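Local coordinates for fucolectin-related protein (Streptococcus pneumoniae, PDB 2WMF) that hydrolyses host carbohydrate antigens of the blood-group type, as a family 98 glycoside hydrolase of a pneumococcus, probably in the course of fucose utilization, at residues N148-Y152 / K212-I216; W187-M191 / I225-F229; R217-D223 / E361-Y366. One frame throughout, in Å; residues are numbered along the deposited sequence.

All three contacts involve the eight-stranded parallel barrel of the catalytic module. Contact 1 joins the exits of strands 143-149 and 207-212. Contact 2 packs helix 184-192 against helix 219-231, and contact 3 sets the start of that second helix against the loop 361-366 from the C-terminal family region. Segment 212-216 runs directly into 217-223, so contacts 1 and 3 follow in series and touch, with centres about 12 Å apart. Contact 2 lies about 14 Å from either, centre to centre, and its segments alternate with those of both. Helix 219-231 thus meets a neighbouring barrel helix through 225-229 and the C-terminal family region at its N-terminal end.

Contact 1. Residues N148-Y152 / K212-I216; sequences NIENY and KNTPI
Where strands 143-149 and 207-212 leave the (beta/alpha)8 barrel at their C-terminal ends, E150 and K212 form a salt bridge across the rim. K212 NZ comes within 2.8 Å of E150 OE1, on the anti side of the carboxylate and 19° out of its plane. Lysine suits the place because its long chain can reach past the end of the one strand between them, 176-180, to the glutamate: it stays extended as far as CE, then bends at the last torsion (chi4 -79°) to turn the amine toward the glutamate. The same NZ donates to T214 OG1 at 2.8 Å, and that hydroxyl is also hydrogen-bonded to D243, while E150 OE2 is held by W153 NE1. Two bonds therefore fix the ammonium group, and both oxygens of E150 have partners. I149 CG2 packs on K212 CE at 3.7 Å, an apolar bed for the aliphatic part of the lysine.

Y152 packs on the turn that follows K212. P215 CG sits over one face of its ring, toward the rim, 3.9 Å from the centroid, a CH-pi contact for which the compact, rigid proline is suited; Y152 OH reaches T214 CB at 3.3 Å. Polar residues gathered on loops at the C-terminal mouth of the strands are the usual setting of a TIM-barrel glycosidase active site, and this cluster is consistent with one.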
# COMPACT_ATOMS: atom_id res chain seq x y z
N ASN A 148 -2.86 -14.24 -7.44
CA ASN A 148 -3.05 -13.90 -8.83
C ASN A 148 -2.62 -12.43 -8.93
O ASN A 148 -3.15 -11.58 -8.21
CB ASN A 148 -4.52 -14.04 -9.18
CG ASN A 148 -4.85 -13.69 -10.62
OD1 ASN A 148 -3.98 -13.30 -11.40
ND2 ASN A 148 -6.13 -13.85 -11.00
N ILE A 149 -1.70 -12.14 -9.83
CA ILE A 149 -1.12 -10.80 -9.94
C ILE A 149 -1.09 -10.33 -11.37
O ILE A 149 -0.51 -11.02 -12.20
CB ILE A 149 0.35 -10.79 -9.37
CG1 ILE A 149 0.40 -11.24 -7.91
CG2 ILE A 149 0.95 -9.35 -9.44
CD1 ILE A 149 1.81 -11.23 -7.28
N GLU A 150 -1.71 -9.18 -11.65
CA GLU A 150 -1.47 -8.37 -12.87
C GLU A 150 -2.04 -8.96 -14.16
O GLU A 150 -1.41 -9.78 -14.80
CB GLU A 150 0.01 -8.09 -13.11
CG GLU A 150 0.25 -7.09 -14.23
CD GLU A 150 1.75 -6.89 -14.47
OE1 GLU A 150 2.51 -6.56 -13.52
OE2 GLU A 150 2.18 -7.13 -15.63
N ASN A 151 -3.18 -8.42 -14.59
CA ASN A 151 -3.86 -8.86 -15.81
C ASN A 151 -4.53 -7.74 -16.59
O ASN A 151 -5.16 -8.00 -17.59
CB ASN A 151 -4.94 -9.90 -15.46
CG ASN A 151 -4.39 -11.10 -14.74
OD1 ASN A 151 -3.94 -12.04 -15.37
ND2 ASN A 151 -4.44 -11.07 -13.40
N TYR A 152 -4.40 -6.50 -16.11
CA TYR A 152 -5.15 -5.36 -16.72
C TYR A 152 -4.78 -5.14 -18.21
O TYR A 152 -5.59 -4.59 -18.96
CB TYR A 152 -5.00 -4.06 -15.86
CG TYR A 152 -3.57 -3.84 -15.41
CD1 TYR A 152 -2.58 -3.37 -16.29
CD2 TYR A 152 -3.17 -4.15 -14.12
CE1 TYR A 152 -1.25 -3.23 -15.86
CE2 TYR A 152 -1.89 -4.02 -13.71
CZ TYR A 152 -0.92 -3.54 -14.57
OH TYR A 152 0.39 -3.47 -14.09
N LYS A 212 -2.97 -2.64 -7.56
CA LYS A 212 -1.60 -2.73 -8.10
C LYS A 212 -1.37 -1.58 -9.08
O LYS A 212 -1.61 -1.70 -10.29
CB LYS A 212 -1.36 -4.06 -8.79
CG LYS A 212 0.11 -4.24 -9.28
CD LYS A 212 0.42 -5.61 -9.90
CE LYS A 212 1.95 -5.79 -10.03
NZ LYS A 212 2.46 -5.05 -11.21
N ASN A 213 -0.87 -0.47 -8.53
CA ASN A 213 -0.89 0.83 -9.24
C ASN A 213 0.23 1.12 -10.25
O ASN A 213 0.42 2.27 -10.69
CB ASN A 213 -1.12 1.96 -8.24
CG ASN A 213 -0.03 2.14 -7.25
OD1 ASN A 213 1.02 1.47 -7.31
ND2 ASN A 213 -0.26 3.05 -6.29
N THR A 214 0.87 0.07 -10.69
CA THR A 214 1.85 0.08 -11.79
C THR A 214 1.44 0.87 -13.05
O THR A 214 2.29 1.60 -13.58
CB THR A 214 2.13 -1.39 -12.23
OG1 THR A 214 2.25 -2.25 -11.08
CG2 THR A 214 3.40 -1.50 -13.10
N PRO A 215 0.21 0.65 -13.57
CA PRO A 215 -0.11 1.22 -14.89
C PRO A 215 -0.48 2.70 -14.89
O PRO A 215 -0.93 3.22 -15.93
CB PRO A 215 -1.28 0.37 -15.38
CG PRO A 215 -2.04 0.06 -14.08
CD PRO A 215 -0.93 -0.17 -13.08
N ILE A 216 -0.28 3.38 -13.75
CA ILE A 216 -0.38 4.84 -13.68
C ILE A 216 -1.66 5.38 -14.28
O ILE A 216 -1.67 6.32 -15.11
CB ILE A 216 0.91 5.58 -14.19
CG1 ILE A 216 1.27 5.25 -15.63
CG2 ILE A 216 2.08 5.29 -13.28
CD1 ILE A 216 2.30 6.23 -16.20

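Contact 2. Residues W187-M191 / I225-F229; sequences WETIM and IVSGF
W187 lies against I225, V226 and F229, where helix 184-192 packs beside helix 219-231 on the outside of the (beta/alpha)8 barrel. The two helical segments run at 29° to each other with axes 11.3 Å apart, a wide spacing filled by large side chains. Starting at the root of the tryptophan, W187 CB touches I225 CG2 at 3.8 Å. Beyond it the five-membered ring lies beneath a valine methyl: V226 CG2 stands over one face, 3.6 Å from the centroid, a CH-pi contact displaced toward the rim. Its nearest ring atom is NE1, at 3.4 Å from V226 CG2, and the N-H of that nitrogen makes a weak hydrogen bond to the D181 carbonyl. On the six-membered ring, W187 CE3 meets F229 CE2 at 3.7 Å; the planes of these two rings stand at 73°. The indole also meets the ring of W179, with planes at about 60°. Its breadth serves well here, since it can press on V226 and F229 at once, while CB takes I225, and still carry one polar group to a carbonyl.

F229 is gripped from several sides. M191, one turn after W187, is bent at chi2 and chi3, which folds its end back so that CE lies over the centre of the phenylalanine ring, 4.1 Å from the centroid; its sulfur stands farther off above the same face, a Met-aromatic contact. The flexible, unbranched methionine chain suits such a fold-back. The opposite face carries I225 O of F229's own helix. L209 of strand 207-212 touches W187, M191 and F229, tying the pair to the barrel wall. At the ring edge, W187 O lies in the plane of the F229 ring, 3.6 Å from F229 CZ.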
# COMPACT_ATOMS: atom_id res chain seq x y z
N TRP A 187 -11.73 -4.13 -12.70
CA TRP A 187 -12.41 -4.64 -11.51
C TRP A 187 -13.92 -4.72 -11.72
O TRP A 187 -14.59 -5.65 -11.18
CB TRP A 187 -12.03 -3.83 -10.26
CG TRP A 187 -10.70 -4.18 -9.71
CD1 TRP A 187 -9.63 -3.36 -9.56
CD2 TRP A 187 -10.29 -5.45 -9.16
NE1 TRP A 187 -8.58 -4.03 -9.00
CE2 TRP A 187 -8.95 -5.32 -8.75
CE3 TRP A 187 -10.93 -6.69 -9.00
CZ2 TRP A 187 -8.23 -6.38 -8.17
CZ3 TRP A 187 -10.20 -7.75 -8.47
CH2 TRP A 187 -8.87 -7.59 -8.04
N GLU A 188 -14.49 -3.78 -12.47
CA GLU A 188 -15.92 -3.87 -12.81
C GLU A 188 -16.19 -5.20 -13.55
O GLU A 188 -17.17 -5.93 -13.29
CB GLU A 188 -16.35 -2.66 -13.65
CG GLU A 188 -16.48 -1.40 -12.90
CD GLU A 188 -16.59 -0.14 -13.75
OE1 GLU A 188 -16.69 -0.24 -15.02
OE2 GLU A 188 -16.64 0.95 -13.13
N THR A 189 -15.27 -5.55 -14.44
CA THR A 189 -15.44 -6.72 -15.28
C THR A 189 -15.30 -8.00 -14.48
O THR A 189 -16.11 -8.95 -14.62
CB THR A 189 -14.43 -6.67 -16.48
OG1 THR A 189 -14.74 -5.52 -17.28
CG2 THR A 189 -14.56 -7.88 -17.36
N ILE A 190 -14.33 -8.02 -13.57
CA ILE A 190 -14.13 -9.23 -12.74
C ILE A 190 -15.38 -9.57 -11.93
O ILE A 190 -15.80 -10.72 -11.92
CB ILE A 190 -12.89 -9.08 -11.78
CG1 ILE A 190 -11.62 -8.92 -12.64
CG2 ILE A 190 -12.80 -10.21 -10.75
CD1 ILE A 190 -11.44 -9.88 -13.71
N MET A 191 -15.95 -8.59 -11.25
CA MET A 191 -17.09 -8.86 -10.36
C MET A 191 -18.43 -8.98 -11.10
O MET A 191 -19.42 -9.44 -10.53
CB MET A 191 -17.11 -7.89 -9.16
CG MET A 191 -17.86 -8.37 -7.92
SD MET A 191 -17.18 -9.89 -7.22
CE MET A 191 -15.73 -9.29 -6.30
N ILE A 225 -13.27 1.23 -5.63
CA ILE A 225 -13.94 -0.01 -6.03
C ILE A 225 -13.47 -1.18 -5.18
O ILE A 225 -14.26 -2.01 -4.73
CB ILE A 225 -13.67 -0.31 -7.54
CG1 ILE A 225 -14.39 0.69 -8.42
CG2 ILE A 225 -14.11 -1.73 -7.92
CD1 ILE A 225 -13.97 0.58 -9.92
N VAL A 226 -12.16 -1.28 -4.99
CA VAL A 226 -11.60 -2.42 -4.25
C VAL A 226 -12.04 -2.34 -2.77
O VAL A 226 -12.50 -3.35 -2.19
CB VAL A 226 -10.10 -2.60 -4.46
CG1 VAL A 226 -9.49 -3.66 -3.49
CG2 VAL A 226 -9.79 -2.91 -5.98
N SER A 227 -11.89 -1.18 -2.15
CA SER A 227 -12.37 -1.04 -0.78
C SER A 227 -13.91 -1.20 -0.76
O SER A 227 -14.50 -1.76 0.19
CB SER A 227 -11.88 0.25 -0.12
OG SER A 227 -12.56 1.40 -0.55
N GLY A 228 -14.59 -0.79 -1.82
CA GLY A 228 -16.04 -0.98 -1.95
C GLY A 228 -16.44 -2.46 -1.93
O GLY A 228 -17.47 -2.83 -1.33
N PHE A 229 -15.64 -3.33 -2.55
CA PHE A 229 -15.88 -4.80 -2.49
C PHE A 229 -15.86 -5.32 -1.05
O PHE A 229 -16.69 -6.13 -0.65
CB PHE A 229 -14.82 -5.57 -3.29
CG PHE A 229 -14.87 -5.39 -4.81
CD1 PHE A 229 -16.05 -5.24 -5.50
CD2 PHE A 229 -13.69 -5.47 -5.52
CE1 PHE A 229 -16.04 -5.16 -6.88
CE2 PHE A 229 -13.68 -5.39 -6.88
CZ PHE A 229 -14.82 -5.21 -7.57

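Contact 3. Residues R217-D223 / E361-Y366; sequences RDDAGTD and ETMPLY
D223 and Y366 both set CG anti to their own carbonyl carbon (chi1 -80° and -70°), which brings the carboxylate of the one to the phenol of the other; E361 starts the same way, and its extended chain carries OE1 to the first turn of a helix. That helix, 219-231, follows strand 207-212 of the (beta/alpha)8 barrel, and the loop 361-366 approaches its N-terminal end from the C-terminal family region. E361 takes up two amides there. Its backbone O accepts D219 N at 2.9 Å, in the carbonyl plane on a lone pair, while E361 OE1 accepts G221 N at 2.8 Å, nearly straight at 168° but from above the carboxylate plane. A glutamate suits this place: amide N-H groups of a first helical turn have no acceptor within the helix, and a negative group would probably be stabilised by the helix end. The other oxygen, OE2, forms a salt bridge with K184, which also pairs with D218 and so may ease the nearness of the two acids.

Packing between these polar points is close. The D219 carboxylate presses into the M363-P364 peptide, with D219 OD2 2.9 Å from M363 C; proline has no N-H to offer, so this is contact without a hydrogen bond. The small A220 lets the tyrosine come alongside the helix, A220 CB lying in the plane of the Y366 ring at the edge, 3.9 Å from Y366 CE1. Y366 OH donates to D223 OD2 over a short 2.5 Å, on the anti side of the carboxylate. One water bridges the two segments, donating to Y366 OH and to A220 O, 2.8 Å from each.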
# COMPACT_ATOMS: atom_id res chain seq x y z
N ARG A 217 -2.76 4.77 -13.84
CA ARG A 217 -4.13 5.17 -14.23
C ARG A 217 -5.07 4.70 -13.13
O ARG A 217 -4.79 3.70 -12.43
CB ARG A 217 -4.60 4.47 -15.51
CG ARG A 217 -3.79 4.59 -16.72
CD ARG A 217 -4.49 3.73 -17.80
NE ARG A 217 -5.85 4.23 -18.03
CZ ARG A 217 -6.15 5.32 -18.73
NH1 ARG A 217 -5.19 6.03 -19.35
NH2 ARG A 217 -7.42 5.69 -18.83
N ASP A 218 -6.16 5.42 -12.97
CA ASP A 218 -7.26 4.97 -12.15
C ASP A 218 -6.91 4.72 -10.70
O ASP A 218 -7.55 3.89 -10.06
CB ASP A 218 -7.89 3.68 -12.72
CG ASP A 218 -8.67 3.92 -14.00
OD1 ASP A 218 -8.80 5.08 -14.45
OD2 ASP A 218 -9.17 2.92 -14.57
N ASP A 219 -5.94 5.45 -10.13
CA ASP A 219 -5.55 5.16 -8.73
C ASP A 219 -6.68 5.40 -7.71
O ASP A 219 -6.87 4.60 -6.78
CB ASP A 219 -4.28 5.93 -8.32
CG ASP A 219 -3.01 5.36 -8.95
OD1 ASP A 219 -3.08 4.35 -9.69
OD2 ASP A 219 -1.91 5.89 -8.65
N ALA A 220 -7.42 6.50 -7.88
CA ALA A 220 -8.50 6.87 -6.93
C ALA A 220 -9.70 5.91 -7.16
O ALA A 220 -10.26 5.30 -6.19
CB ALA A 220 -8.91 8.35 -7.09
N GLY A 221 -10.07 5.71 -8.41
CA GLY A 221 -11.17 4.81 -8.72
C GLY A 221 -10.92 3.39 -8.24
O GLY A 221 -11.85 2.69 -7.80
N THR A 222 -9.67 2.94 -8.34
CA THR A 222 -9.35 1.57 -7.99
C THR A 222 -9.48 1.41 -6.47
O THR A 222 -10.04 0.41 -5.99
CB THR A 222 -7.96 1.10 -8.51
OG1 THR A 222 -7.94 1.13 -9.95
CG2 THR A 222 -7.60 -0.35 -8.03
N ASP A 223 -8.94 2.35 -5.72
CA ASP A 223 -9.11 2.35 -4.25
C ASP A 223 -10.59 2.31 -3.88
O ASP A 223 -10.98 1.62 -2.91
CB ASP A 223 -8.46 3.55 -3.62
CG ASP A 223 -6.94 3.42 -3.45
OD1 ASP A 223 -6.38 2.34 -3.65
OD2 ASP A 223 -6.31 4.43 -3.03
N GLU A 361 -5.09 10.92 -11.19
CA GLU A 361 -5.28 9.48 -10.95
C GLU A 361 -4.14 8.62 -11.48
O GLU A 361 -4.14 7.40 -11.27
CB GLU A 361 -6.61 8.99 -11.45
CG GLU A 361 -7.84 9.43 -10.67
CD GLU A 361 -8.98 8.49 -10.94
OE1 GLU A 361 -8.91 7.35 -10.42
OE2 GLU A 361 -9.90 8.91 -11.68
N THR A 362 -3.14 9.23 -12.15
CA THR A 362 -1.98 8.49 -12.59
C THR A 362 -1.04 8.17 -11.43
O THR A 362 -0.19 7.30 -11.55
CB THR A 362 -1.17 9.16 -13.74
OG1 THR A 362 -0.38 10.23 -13.23
CG2 THR A 362 -2.09 9.59 -14.88
N MET A 363 -1.21 8.89 -10.32
CA MET A 363 -0.36 8.75 -9.15
C MET A 363 -1.19 8.61 -7.87
O MET A 363 -2.37 8.95 -7.85
CB MET A 363 0.56 9.98 -9.05
CG MET A 363 1.55 10.02 -10.22
SD MET A 363 2.83 8.77 -10.03
CE MET A 363 3.89 9.58 -8.77
N PRO A 364 -0.58 8.03 -6.85
CA PRO A 364 -1.40 7.55 -5.73
C PRO A 364 -1.76 8.57 -4.67
O PRO A 364 -2.70 8.32 -3.89
CB PRO A 364 -0.50 6.45 -5.11
CG PRO A 364 0.89 6.90 -5.43
CD PRO A 364 0.79 7.51 -6.78
N LEU A 365 -1.02 9.68 -4.57
CA LEU A 365 -1.23 10.55 -3.40
C LEU A 365 -2.56 11.31 -3.54
O LEU A 365 -2.93 11.74 -4.61
CB LEU A 365 -0.06 11.51 -3.17
CG LEU A 365 1.34 10.90 -3.09
CD1 LEU A 365 2.44 11.99 -2.90
CD2 LEU A 365 1.38 9.80 -1.99
N TYR A 366 -3.26 11.43 -2.41
CA TYR A 366 -4.50 12.21 -2.38
C TYR A 366 -4.21 13.67 -1.94
O TYR A 366 -3.37 13.91 -1.10
CB TYR A 366 -5.49 11.59 -1.39
CG TYR A 366 -6.02 10.27 -1.90
CD1 TYR A 366 -6.53 10.17 -3.20
CD2 TYR A 366 -5.95 9.10 -1.13
CE1 TYR A 366 -7.02 8.96 -3.68
CE2 TYR A 366 -6.46 7.88 -1.61
CZ TYR A 366 -7.00 7.81 -2.89
OH TYR A 366 -7.52 6.62 -3.38
O HOH W 1 -10.28 6.76 -3.78